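Local coordinates for protein histidine kinase (Paraburkholderia phymatum, PDB 6NB0) that probably acts as a phosphorelay sensor kinase, using ATP to phosphorylate a histidine residue of a protein, at residues Leu62-His67 and Ala244-Trp249; Arg120-Ala125 and Arg173-Ala178; Trp181-Phe186 and Ser276-Arg281; Leu226-Val229 and Ala234-Gln237; His240-Gly245 and Phe265-Phe270. One frame throughout, in Å; residues are numbered along the deposited sequence.

Interaction 1: Leu62-His67 and Ala244-Trp249; sequences LSLVSH and AGRISW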
# COMPACT_ATOMS: atom_id res chain seq x y z
N LEU A 62 -2.68 -11.07 4.75
CA LEU A 62 -1.55 -11.90 5.19
C LEU A 62 -1.77 -12.44 6.60
O LEU A 62 -1.47 -13.61 6.89
CB LEU A 62 -0.26 -11.09 5.13
CG LEU A 62 0.51 -11.07 3.81
CD1 LEU A 62 1.22 -9.74 3.62
CD2 LEU A 62 1.52 -12.22 3.83
N SER A 63 -2.27 -11.59 7.50
CA SER A 63 -2.52 -12.02 8.88
C SER A 63 -3.61 -13.08 8.95
O SER A 63 -3.53 -14.03 9.75
CB SER A 63 -2.89 -10.81 9.74
OG SER A 63 -1.72 -10.13 10.12
N LEU A 64 -4.65 -12.94 8.12
CA LEU A 64 -5.67 -13.99 8.07
C LEU A 64 -5.06 -15.30 7.60
O LEU A 64 -5.29 -16.36 8.20
CB LEU A 64 -6.82 -13.57 7.15
CG LEU A 64 -7.70 -12.40 7.60
CD1 LEU A 64 -8.60 -11.94 6.46
CD2 LEU A 64 -8.52 -12.80 8.82
N VAL A 65 -4.24 -15.24 6.54
CA VAL A 65 -3.52 -16.42 6.05
C VAL A 65 -2.59 -16.98 7.12
O VAL A 65 -2.52 -18.19 7.34
CB VAL A 65 -2.75 -16.06 4.76
CG1 VAL A 65 -1.75 -17.15 4.39
CG2 VAL A 65 -3.72 -15.80 3.62
N SER A 66 -1.84 -16.09 7.80
CA SER A 66 -0.97 -16.50 8.90
C SER A 66 -1.74 -17.26 9.98
O SER A 66 -1.14 -18.06 10.72
CB SER A 66 -0.28 -15.26 9.49
OG SER A 66 0.35 -15.56 10.73
N HIS A 67 -3.05 -17.04 10.08
CA HIS A 67 -3.89 -17.65 11.09
C HIS A 67 -4.63 -18.89 10.59
O HIS A 67 -4.55 -19.95 11.21
CB HIS A 67 -4.89 -16.61 11.62
CG HIS A 67 -5.90 -17.16 12.58
ND1 HIS A 67 -6.97 -17.94 12.18
CD2 HIS A 67 -6.01 -17.04 13.93
CE1 HIS A 67 -7.69 -18.28 13.24
NE2 HIS A 67 -7.13 -17.75 14.31
N ALA A 244 -17.87 -14.40 11.73
CA ALA A 244 -18.15 -13.87 13.06
C ALA A 244 -16.94 -13.13 13.62
O ALA A 244 -15.84 -13.67 13.70
CB ALA A 244 -18.56 -15.01 13.99
N GLY A 245 -17.16 -11.87 14.01
CA GLY A 245 -16.12 -11.05 14.59
C GLY A 245 -15.15 -10.42 13.60
O GLY A 245 -14.21 -9.75 14.04
N ARG A 246 -15.35 -10.61 12.30
CA ARG A 246 -14.40 -10.14 11.31
C ARG A 246 -14.93 -8.95 10.52
O ARG A 246 -16.13 -8.82 10.28
CB ARG A 246 -14.02 -11.29 10.36
CG ARG A 246 -13.14 -12.33 11.04
CD ARG A 246 -12.65 -13.39 10.06
NE ARG A 246 -11.61 -14.23 10.66
CZ ARG A 246 -10.92 -15.16 9.99
NH1 ARG A 246 -11.16 -15.36 8.70
NH2 ARG A 246 -10.00 -15.89 10.61
N ILE A 247 -14.00 -8.08 10.12
CA ILE A 247 -14.34 -6.87 9.39
C ILE A 247 -14.26 -7.15 7.89
O ILE A 247 -13.62 -8.11 7.46
CB ILE A 247 -13.38 -5.72 9.76
CG1 ILE A 247 -11.93 -6.14 9.46
CG2 ILE A 247 -13.59 -5.33 11.22
CD1 ILE A 247 -10.93 -4.96 9.47
N SER A 248 -14.91 -6.29 7.12
CA SER A 248 -14.59 -6.17 5.70
C SER A 248 -13.11 -5.82 5.55
O SER A 248 -12.60 -4.95 6.25
CB SER A 248 -15.47 -5.08 5.07
OG SER A 248 -16.86 -5.39 5.18
N TRP A 249 -12.41 -6.53 4.65
CA TRP A 249 -10.95 -6.40 4.58
C TRP A 249 -10.52 -4.96 4.39
O TRP A 249 -9.50 -4.52 4.94
CB TRP A 249 -10.40 -7.23 3.43
CG TRP A 249 -10.59 -8.67 3.56
CD1 TRP A 249 -11.08 -9.35 4.64
CD2 TRP A 249 -10.26 -9.66 2.58
NE1 TRP A 249 -11.07 -10.71 4.39
CE2 TRP A 249 -10.58 -10.92 3.12
CE3 TRP A 249 -9.74 -9.59 1.28
CZ2 TRP A 249 -10.38 -12.11 2.41
CZ3 TRP A 249 -9.54 -10.79 0.58
CH2 TRP A 249 -9.87 -12.02 1.15
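L64 faces the loop 244-249 from the side of its helix, and its two methyl groups meet different partners. CD1 comes up obliquely to the indole of W249, 3.4 Å from NE1 and 4.0 Å from CE2. CD2 rests on the R246 guanidinium, 3.5 Å above the plane and over its centre, with CZ its closest atom at 3.6 Å. R246, extended from CG to NE, runs alongside the leucine with the opposite heading, and an apolar methyl lies on the flat, weakly hydrated face of the cation.

One helical turn further on, H67 has CG anti to its backbone nitrogen (chi1 175°), which carries the imidazole toward the tip of R246. Its ND1 lies in the guanidinium plane at the edge, 4.0 Å from NH2, with the two planes 79° apart; at that distance they are in contact but not hydrogen-bonded. NH2 makes its salt bridge with D68 instead. H67 and D68 fall in a sequence matching the H-box of HisKA kinases, whose histidine is normally the phosphoacceptor.

Behind this face, L62, S63 and S66 pack on helix 109-125, while V65 meets V65 of the second subunit. W249 also touches M57 and V61 of helix 44-68, and I247 leads to F265 on strand 264-267.

Interaction 2: Arg120-Ala125 and Arg173-Ala178; sequences RAETKA and RERLAA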
# COMPACT_ATOMS: atom_id res chain seq x y z
N ARG A 120 4.67 -7.97 11.94
CA ARG A 120 5.29 -7.45 13.16
C ARG A 120 6.08 -6.18 12.88
O ARG A 120 6.17 -5.31 13.76
CB ARG A 120 6.20 -8.51 13.78
N ALA A 121 6.65 -6.04 11.69
CA ALA A 121 7.33 -4.79 11.35
C ALA A 121 6.34 -3.64 11.26
O ALA A 121 6.55 -2.59 11.88
CB ALA A 121 8.09 -4.95 10.03
N GLU A 122 5.26 -3.83 10.51
CA GLU A 122 4.20 -2.82 10.47
C GLU A 122 3.71 -2.48 11.87
O GLU A 122 3.53 -1.30 12.19
CB GLU A 122 3.04 -3.32 9.60
CG GLU A 122 2.03 -2.23 9.25
CD GLU A 122 2.58 -1.21 8.29
OE1 GLU A 122 3.07 -1.61 7.23
OE2 GLU A 122 2.53 0.00 8.61
N THR A 123 3.52 -3.49 12.72
CA THR A 123 3.14 -3.25 14.11
C THR A 123 4.12 -2.30 14.80
O THR A 123 3.70 -1.35 15.48
CB THR A 123 3.04 -4.58 14.88
OG1 THR A 123 2.02 -5.40 14.30
CG2 THR A 123 2.73 -4.33 16.35
N LYS A 124 5.43 -2.53 14.63
CA LYS A 124 6.42 -1.66 15.26
C LYS A 124 6.44 -0.27 14.63
O LYS A 124 6.70 0.72 15.33
CB LYS A 124 7.81 -2.30 15.19
N ALA A 125 6.16 -0.16 13.32
CA ALA A 125 6.06 1.14 12.67
C ALA A 125 4.95 1.99 13.29
O ALA A 125 5.11 3.20 13.49
CB ALA A 125 5.82 0.97 11.17
N ARG A 173 -0.50 11.51 14.20
CA ARG A 173 -1.54 12.28 13.51
C ARG A 173 -1.77 11.74 12.11
O ARG A 173 -2.92 11.63 11.67
CB ARG A 173 -1.19 13.76 13.44
CG ARG A 173 -2.34 14.60 12.84
CD ARG A 173 -1.93 16.07 12.62
NE ARG A 173 -3.10 16.89 12.28
CZ ARG A 173 -3.62 16.99 11.07
NH1 ARG A 173 -3.10 16.32 10.04
NH2 ARG A 173 -4.68 17.76 10.87
N GLU A 174 -0.69 11.40 11.40
CA GLU A 174 -0.87 10.96 10.01
C GLU A 174 -1.65 9.65 9.95
O GLU A 174 -2.53 9.49 9.09
CB GLU A 174 0.48 10.84 9.32
CG GLU A 174 0.40 10.67 7.79
CD GLU A 174 -0.17 9.31 7.34
OE1 GLU A 174 0.26 8.26 7.85
OE2 GLU A 174 -1.06 9.30 6.46
N ARG A 175 -1.35 8.69 10.82
CA ARG A 175 -2.11 7.43 10.80
C ARG A 175 -3.56 7.63 11.24
O ARG A 175 -4.47 7.02 10.68
CB ARG A 175 -1.45 6.39 11.71
CG ARG A 175 -0.06 5.95 11.26
CD ARG A 175 -0.05 5.31 9.89
NE ARG A 175 1.22 4.61 9.69
CZ ARG A 175 1.66 4.14 8.52
NH1 ARG A 175 2.83 3.51 8.47
NH2 ARG A 175 0.96 4.32 7.40
N LEU A 176 -3.79 8.45 12.26
CA LEU A 176 -5.17 8.76 12.64
C LEU A 176 -5.89 9.46 11.51
O LEU A 176 -7.09 9.24 11.30
CB LEU A 176 -5.18 9.63 13.90
CG LEU A 176 -4.65 8.87 15.12
CD1 LEU A 176 -4.18 9.84 16.23
CD2 LEU A 176 -5.71 7.89 15.67
N ALA A 177 -5.18 10.34 10.78
CA ALA A 177 -5.81 11.01 9.65
C ALA A 177 -6.22 10.00 8.60
O ALA A 177 -7.30 10.10 8.04
CB ALA A 177 -4.87 12.04 9.03
N ALA A 178 -5.35 9.03 8.30
CA ALA A 178 -5.71 8.00 7.33
C ALA A 178 -6.92 7.19 7.82
O ALA A 178 -7.83 6.88 7.04
CB ALA A 178 -4.49 7.10 7.10
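E122 and R175 reach toward each other across the space between two helices and cross obliquely, the carboxylate and guanidinium planes standing 74° apart. The contact is confined to their ends: OE2 of E122 lies 3.5 Å from NH1 of R175. Because that oxygen sits well out of the guanidinium plane, no N-H points at it, and the salt bridge rests on charge alone. Both chains are bent short of their ends. In E122, CG stands anti to the backbone nitrogen (chi1 -167°), and the turn that follows at chi2 brings the carboxylate closer to R175. R175 also turns at its second torsion before straightening toward NE.

The two helices belong to different parts of the kinase. Segment 120-125 closes helix 109-125, which belongs with helix 44-68 to the helical hairpin of the phosphoacceptor region, whereas 173-178 opens helix 173-189, which packs on the five-stranded sheet. F56 of helix 44-68 touches both E122 and R175, and V257 of helix 252-260 packs on R175.

The firmer bond of E122 goes elsewhere, from OE1 to R58 of the second subunit. OE1 also lies close to D59 of its own chain and to E231 of the second subunit, so this largely buried acid sits among like charges. Such a setting would tend to raise its proton affinity, an effect that R58 and R175 should oppose. R175 has a further, long and weak ion pair with E52. The link across the two segments is therefore probably a modest electrostatic attraction within a larger charge network that also joins the subunits.

Interaction 3: Trp181-Phe186 and Ser276-Arg281; sequences WLLVTF and STLKFR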
# COMPACT_ATOMS: atom_id res chain seq x y z
N TRP A 181 -10.12 9.31 7.53
CA TRP A 181 -10.45 9.40 6.10
C TRP A 181 -11.17 8.14 5.63
O TRP A 181 -12.19 8.21 4.93
CB TRP A 181 -9.14 9.61 5.32
CG TRP A 181 -9.32 9.71 3.81
CD1 TRP A 181 -9.47 10.85 3.07
CD2 TRP A 181 -9.33 8.62 2.88
NE1 TRP A 181 -9.59 10.53 1.71
CE2 TRP A 181 -9.51 9.16 1.58
CE3 TRP A 181 -9.22 7.22 3.02
CZ2 TRP A 181 -9.56 8.35 0.44
CZ3 TRP A 181 -9.27 6.42 1.87
CH2 TRP A 181 -9.45 6.99 0.61
N LEU A 182 -10.65 6.96 6.00
CA LEU A 182 -11.23 5.71 5.51
C LEU A 182 -12.57 5.44 6.17
O LEU A 182 -13.51 4.96 5.52
CB LEU A 182 -10.25 4.55 5.77
CG LEU A 182 -10.70 3.14 5.33
CD1 LEU A 182 -11.02 3.11 3.82
CD2 LEU A 182 -9.60 2.11 5.65
N LEU A 183 -12.68 5.74 7.47
CA LEU A 183 -13.94 5.62 8.19
C LEU A 183 -15.06 6.36 7.45
O LEU A 183 -16.15 5.81 7.24
CB LEU A 183 -13.76 6.19 9.60
CG LEU A 183 -14.60 5.67 10.76
CD1 LEU A 183 -14.15 4.25 11.10
CD2 LEU A 183 -14.47 6.62 11.96
N VAL A 184 -14.80 7.61 7.03
CA VAL A 184 -15.82 8.38 6.31
C VAL A 184 -15.95 7.91 4.86
O VAL A 184 -17.06 7.79 4.33
CB VAL A 184 -15.51 9.89 6.38
CG1 VAL A 184 -16.63 10.70 5.68
CG2 VAL A 184 -15.35 10.36 7.87
N THR A 185 -14.83 7.69 4.18
CA THR A 185 -14.88 7.30 2.76
C THR A 185 -15.64 5.98 2.58
O THR A 185 -16.40 5.82 1.61
CB THR A 185 -13.45 7.18 2.22
OG1 THR A 185 -12.83 8.48 2.24
CG2 THR A 185 -13.43 6.65 0.79
N PHE A 186 -15.43 5.02 3.48
CA PHE A 186 -16.16 3.76 3.37
C PHE A 186 -17.66 3.99 3.41
O PHE A 186 -18.43 3.41 2.61
CB PHE A 186 -15.72 2.81 4.50
CG PHE A 186 -16.44 1.47 4.46
CD1 PHE A 186 -17.64 1.29 5.10
CD2 PHE A 186 -15.89 0.41 3.74
CE1 PHE A 186 -18.32 0.06 5.02
CE2 PHE A 186 -16.54 -0.81 3.65
CZ PHE A 186 -17.75 -1.00 4.30
N SER A 276 -26.35 2.40 9.88
CA SER A 276 -25.15 1.64 10.12
C SER A 276 -24.15 2.53 10.83
O SER A 276 -24.24 3.76 10.80
CB SER A 276 -24.55 1.11 8.81
OG SER A 276 -25.54 0.37 8.11
N THR A 277 -23.21 1.89 11.51
CA THR A 277 -22.17 2.61 12.22
C THR A 277 -20.83 1.93 12.02
O THR A 277 -20.74 0.71 11.92
CB THR A 277 -22.45 2.67 13.73
OG1 THR A 277 -22.42 1.35 14.28
CG2 THR A 277 -23.81 3.31 14.01
N LEU A 278 -19.79 2.76 11.99
CA LEU A 278 -18.41 2.35 12.21
C LEU A 278 -17.93 3.10 13.45
O LEU A 278 -18.10 4.32 13.54
CB LEU A 278 -17.51 2.72 11.02
CG LEU A 278 -17.94 2.24 9.62
CD1 LEU A 278 -16.96 2.74 8.54
CD2 LEU A 278 -18.04 0.69 9.58
N LYS A 279 -17.36 2.38 14.42
CA LYS A 279 -16.98 3.00 15.68
C LYS A 279 -15.48 2.83 15.84
O LYS A 279 -14.97 1.70 15.82
CB LYS A 279 -17.72 2.38 16.87
CG LYS A 279 -19.24 2.68 16.88
CD LYS A 279 -19.90 2.01 18.07
CE LYS A 279 -21.41 2.11 17.96
NZ LYS A 279 -22.07 1.64 19.23
N PHE A 280 -14.78 3.95 16.03
CA PHE A 280 -13.33 4.01 16.19
C PHE A 280 -13.02 4.56 17.58
O PHE A 280 -13.62 5.56 18.01
CB PHE A 280 -12.75 4.88 15.06
CG PHE A 280 -11.25 5.07 15.12
CD1 PHE A 280 -10.70 6.10 15.87
CD2 PHE A 280 -10.40 4.25 14.39
CE1 PHE A 280 -9.31 6.29 15.91
CE2 PHE A 280 -9.00 4.43 14.43
CZ PHE A 280 -8.47 5.45 15.18
N ARG A 281 -12.12 3.90 18.32
CA ARG A 281 -11.65 4.44 19.59
C ARG A 281 -10.14 4.38 19.64
O ARG A 281 -9.53 3.40 19.18
CB ARG A 281 -12.16 3.66 20.82
CG ARG A 281 -13.64 3.48 21.02
CD ARG A 281 -13.85 2.80 22.41
NE ARG A 281 -13.14 1.52 22.57
CZ ARG A 281 -12.02 1.35 23.28
NH1 ARG A 281 -11.45 2.38 23.91
NH2 ARG A 281 -11.45 0.15 23.37
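L183 and L278 form the centre of an apolar contact in which helix 181-186 lies along strand 276-281 with its direction reversed, the axes 9.6 Å apart and their directions at 178°. The two leucines lie alongside with opposite headings. CD1 of L183 comes to rest 3.7 Å from CB of L278, and its other methyl, CD2, lies 3.9 Å from CB of F280. The phenylalanine thus meets 181-186 through the base of its side chain, while its ring leads away to pack on L176, earlier on the same helix, and on A258 of helix 252-260. At the far end of the contact, CD1 of L278 approaches CD1 of the F186 ring at 3.8 Å, obliquely, the leucine lying roughly perpendicular to the phenylalanine side chain.

Polar atoms take a lesser part. The carbonyl oxygen of L183 faces CD1 of L278 at 3.4 Å and has no hydrogen-bonding partner. Within the helix, W181 O accepts both the backbone N of T185 and its hydroxyl, OG1 lying 2.8 Å from W181 O; this donor stands 42° out of the carbonyl plane, and the same OG1 lies over a face of the W181 ring.

This is a helix-on-sheet layer of the α/β sandwich typical of histidine kinase catalytic domains. The strand's backbone bonds run to strands on its two flanks, L278 to V212 and K279 to E266. No hydrogen bond crosses between helix and strand, so what holds these two segments against each other is the fit of methyls and rings, and the lone buried carbonyl of L183 is probably a small cost paid for that close packing.

Interaction 4: Leu226-Val229 and Ala234-Gln237; sequences LPHV and ARAQ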
# COMPACT_ATOMS: atom_id res chain seq x y z
N LEU A 226 -21.28 4.53 -10.63
CA LEU A 226 -20.95 5.54 -9.64
C LEU A 226 -19.45 5.75 -9.56
O LEU A 226 -18.69 4.78 -9.72
CB LEU A 226 -21.46 5.14 -8.24
CG LEU A 226 -22.97 4.85 -8.11
CD1 LEU A 226 -23.33 4.52 -6.66
CD2 LEU A 226 -23.82 6.02 -8.64
N PRO A 227 -18.98 6.97 -9.33
CA PRO A 227 -17.54 7.17 -9.08
C PRO A 227 -17.12 6.41 -7.83
O PRO A 227 -17.92 6.19 -6.92
CB PRO A 227 -17.40 8.69 -8.87
CG PRO A 227 -18.67 9.29 -9.43
CD PRO A 227 -19.75 8.24 -9.38
N HIS A 228 -15.85 6.02 -7.79
CA HIS A 228 -15.33 5.31 -6.63
C HIS A 228 -13.91 5.78 -6.34
O HIS A 228 -13.22 6.28 -7.22
CB HIS A 228 -15.31 3.79 -6.87
CG HIS A 228 -16.68 3.21 -7.04
ND1 HIS A 228 -17.56 3.07 -5.98
CD2 HIS A 228 -17.32 2.73 -8.13
CE1 HIS A 228 -18.68 2.52 -6.42
NE2 HIS A 228 -18.56 2.31 -7.72
N VAL A 229 -13.49 5.60 -5.09
CA VAL A 229 -12.11 5.82 -4.68
C VAL A 229 -11.44 4.52 -4.25
O VAL A 229 -10.29 4.25 -4.62
CB VAL A 229 -12.06 6.87 -3.54
CG1 VAL A 229 -10.70 6.93 -2.89
CG2 VAL A 229 -12.43 8.26 -4.06
N ALA A 234 -11.66 -4.63 -3.31
CA ALA A 234 -11.93 -4.31 -1.91
C ALA A 234 -13.40 -3.94 -1.71
O ALA A 234 -14.04 -4.37 -0.73
CB ALA A 234 -11.04 -3.15 -1.46
N ARG A 235 -13.94 -3.11 -2.61
CA ARG A 235 -15.36 -2.77 -2.54
C ARG A 235 -16.24 -4.01 -2.70
O ARG A 235 -17.24 -4.15 -1.97
CB ARG A 235 -15.69 -1.73 -3.61
CG ARG A 235 -15.12 -0.34 -3.28
CD ARG A 235 -15.51 0.72 -4.32
NE ARG A 235 -14.74 0.64 -5.57
CZ ARG A 235 -15.21 0.21 -6.75
NH1 ARG A 235 -16.46 -0.23 -6.89
NH2 ARG A 235 -14.42 0.23 -7.81
N ALA A 236 -15.91 -4.90 -3.64
CA ALA A 236 -16.64 -6.15 -3.80
C ALA A 236 -16.57 -7.00 -2.54
O ALA A 236 -17.59 -7.51 -2.06
CB ALA A 236 -16.10 -6.93 -5.00
N GLN A 237 -15.36 -7.19 -1.99
CA GLN A 237 -15.19 -8.01 -0.79
C GLN A 237 -16.01 -7.46 0.36
O GLN A 237 -16.51 -8.24 1.19
CB GLN A 237 -13.71 -8.11 -0.39
CG GLN A 237 -13.39 -9.29 0.54
CD GLN A 237 -13.72 -9.01 2.01
OE1 GLN A 237 -13.71 -7.87 2.45
NE2 GLN A 237 -14.04 -10.08 2.76
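H228, in an extended stretch of loop, and R235, on the helix that follows, approach with their CA atoms 9.1 Å apart, and the side chains span that gap. The guanidinium of R235 lies flat on the imidazole of H228, the planes only 4° apart and the centres 3.6 Å from each other. NH1 stands over the middle of the imidazole, its closest ring atom being CD2 at 3.3 Å, while CG of H228 lies in turn over the centre of the guanidinium. The overlap extends down the chain, with CD of R235 3.5 Å from ND1 of H228. A bend at the third torsion of R235 (chi3 -76°) turns the guanidinium flat onto the ring instead of letting it continue straight out from the helix.

The segments lie between strand 207-214 and helix 252-260. The sequence leading to R235 at the start of helix 232-238 resembles the F-box of histidine kinases, a phenylalanine-centred motif found near the nucleotide lid, and R235 takes the place of its usual arginine.

Hydrogen bonds at the rims of both groups should hold the stack against rotation. On the imidazole, ND1 is paired with E189 OE1 and NE2 with the carbonyl of D223, an arrangement consistent with a doubly protonated ring. If so, two cations lie face to face, and E189, which also takes the backbone N of V229 on OE2, would offset part of their repulsion. R235 is tied down in the same manner, NH1 bonding to the carbonyl of L221 and NE to that of L230.

Interaction 5: His240-Gly245 and Phe265-Phe270; sequences HPREAG and FEQGEF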
# COMPACT_ATOMS: atom_id res chain seq x y z
N HIS A 240 -19.45 -8.83 0.98
CA HIS A 240 -19.56 -10.25 1.32
C HIS A 240 -20.00 -10.41 2.77
O HIS A 240 -19.63 -9.61 3.63
CB HIS A 240 -18.23 -10.98 1.14
CG HIS A 240 -17.74 -11.05 -0.27
ND1 HIS A 240 -16.57 -11.69 -0.61
CD2 HIS A 240 -18.26 -10.56 -1.42
CE1 HIS A 240 -16.39 -11.59 -1.91
NE2 HIS A 240 -17.39 -10.92 -2.43
N PRO A 241 -20.76 -11.47 3.06
CA PRO A 241 -21.12 -11.77 4.45
C PRO A 241 -19.88 -11.97 5.31
O PRO A 241 -18.95 -12.69 4.94
CB PRO A 241 -21.94 -13.07 4.33
CG PRO A 241 -22.47 -13.07 2.95
CD PRO A 241 -21.44 -12.37 2.10
N ARG A 242 -19.88 -11.34 6.47
CA ARG A 242 -18.70 -11.37 7.33
C ARG A 242 -18.75 -12.56 8.26
O ARG A 242 -19.77 -12.82 8.92
CB ARG A 242 -18.58 -10.06 8.11
CG ARG A 242 -18.28 -8.86 7.20
CD ARG A 242 -18.71 -7.57 7.85
NE ARG A 242 -18.19 -7.50 9.21
CZ ARG A 242 -18.65 -6.67 10.14
NH1 ARG A 242 -19.67 -5.87 9.86
NH2 ARG A 242 -18.11 -6.66 11.35
N GLU A 243 -17.64 -13.30 8.31
CA GLU A 243 -17.47 -14.28 9.37
C GLU A 243 -17.58 -13.59 10.72
O GLU A 243 -17.40 -12.37 10.86
CB GLU A 243 -16.13 -15.00 9.23
N ALA A 244 -17.87 -14.40 11.73
CA ALA A 244 -18.15 -13.87 13.06
C ALA A 244 -16.94 -13.13 13.62
O ALA A 244 -15.84 -13.67 13.70
CB ALA A 244 -18.56 -15.01 13.99
N GLY A 245 -17.16 -11.87 14.01
CA GLY A 245 -16.12 -11.05 14.59
C GLY A 245 -15.15 -10.42 13.60
O GLY A 245 -14.21 -9.75 14.04
N PHE A 265 -11.85 -1.00 17.12
CA PHE A 265 -12.65 -0.62 15.96
C PHE A 265 -13.80 -1.60 15.81
O PHE A 265 -13.61 -2.81 15.99
CB PHE A 265 -11.80 -0.61 14.70
CG PHE A 265 -12.59 -0.41 13.45
CD1 PHE A 265 -13.17 0.81 13.19
CD2 PHE A 265 -12.81 -1.47 12.56
CE1 PHE A 265 -13.94 1.00 12.03
CE2 PHE A 265 -13.59 -1.28 11.41
CZ PHE A 265 -14.14 -0.05 11.14
N GLU A 266 -15.01 -1.10 15.54
CA GLU A 266 -16.17 -1.96 15.39
C GLU A 266 -16.89 -1.57 14.11
O GLU A 266 -17.27 -0.41 13.93
CB GLU A 266 -17.12 -1.84 16.59
CG GLU A 266 -16.48 -2.20 17.91
CD GLU A 266 -17.48 -2.30 19.05
OE1 GLU A 266 -18.32 -1.38 19.19
OE2 GLU A 266 -17.44 -3.30 19.78
N GLN A 267 -17.06 -2.55 13.22
CA GLN A 267 -17.87 -2.40 12.01
C GLN A 267 -19.24 -3.02 12.27
O GLN A 267 -19.35 -4.24 12.46
CB GLN A 267 -17.18 -3.05 10.81
CG GLN A 267 -17.97 -2.88 9.53
CD GLN A 267 -17.45 -3.74 8.43
OE1 GLN A 267 -16.45 -4.46 8.59
NE2 GLN A 267 -18.14 -3.72 7.28
N GLY A 268 -20.27 -2.18 12.34
CA GLY A 268 -21.61 -2.71 12.49
C GLY A 268 -22.08 -3.37 11.20
O GLY A 268 -21.47 -3.25 10.13
N GLU A 269 -23.21 -4.05 11.29
CA GLU A 269 -23.78 -4.63 10.08
C GLU A 269 -24.42 -3.54 9.23
O GLU A 269 -24.60 -2.39 9.66
CB GLU A 269 -24.79 -5.73 10.44
CG GLU A 269 -26.08 -5.22 11.04
CD GLU A 269 -27.18 -6.28 11.08
OE1 GLU A 269 -27.13 -7.24 10.27
OE2 GLU A 269 -28.09 -6.16 11.93
N PHE A 270 -24.71 -3.89 7.98
CA PHE A 270 -25.51 -3.02 7.12
C PHE A 270 -26.97 -3.19 7.55
O PHE A 270 -27.57 -4.24 7.31
CB PHE A 270 -25.32 -3.35 5.64
CG PHE A 270 -23.93 -3.04 5.11
CD1 PHE A 270 -23.43 -1.75 5.11
CD2 PHE A 270 -23.13 -4.05 4.58
CE1 PHE A 270 -22.17 -1.47 4.60
CE2 PHE A 270 -21.85 -3.77 4.09
CZ PHE A 270 -21.38 -2.48 4.08
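Q267 is the first residue of segment 265-270 to meet the loop, and it receives R242 in two ways. Its amide lies flat against the guanidinium, the planes 5° apart, with OE1 over the guanidinium centre and CD 3.4 Å from NH1. Its backbone carbonyl takes the end of the same arginine: NH2 of R242 bonds to Q267 O at 2.9 Å, at an N-H...O angle of 147°, and NH1 to the same oxygen at 3.1 Å. The oxygen lies close to the guanidinium plane, but both nitrogens come from one face of the carbonyl plane, NH1 the more steeply, at 66° out of it. R242 kinks between CG and CD, which folds its guanidinium over the glutamine.

Strand 264-267 is the edge strand of the five-stranded mixed sheet and forms a β-hairpin with strand 276-283. The arginine therefore closes over the strand where it gives way to the hairpin loop, at a rim of the α/β sandwich. Here G268 still pairs with T277 through the backbone, and its carbonyl accepts a weak hydrogen bond from R242 NH1 at 3.2 Å. By E269 the contact is fading, its N being 4.2 Å from R242 NH1. The stacked groups have second partners in the loop ahead of helix 252-260: OE1 of Q267 accepts from S248 N, and R242 NE donates to R246 O.

Overall arrangement
From the N terminus, interaction 1 opens first and closes a long loop that brings helix 44-68 against the segment before helix 252-260. Interaction 2 opens and closes within that span, joining helix 109-125 to the start of helix 173-189. The same helix then opens interaction 3, whose loop crosses that of interaction 1 and ends on strand 276-283 of the central sheet. Interaction 4 is a short local closure inside both long loops. Interaction 5 begins where interaction 1 ends, sharing A244 and G245, and lies within interaction 3, whose strand pairs with its own. Interactions 1 and 2 also touch the second subunit.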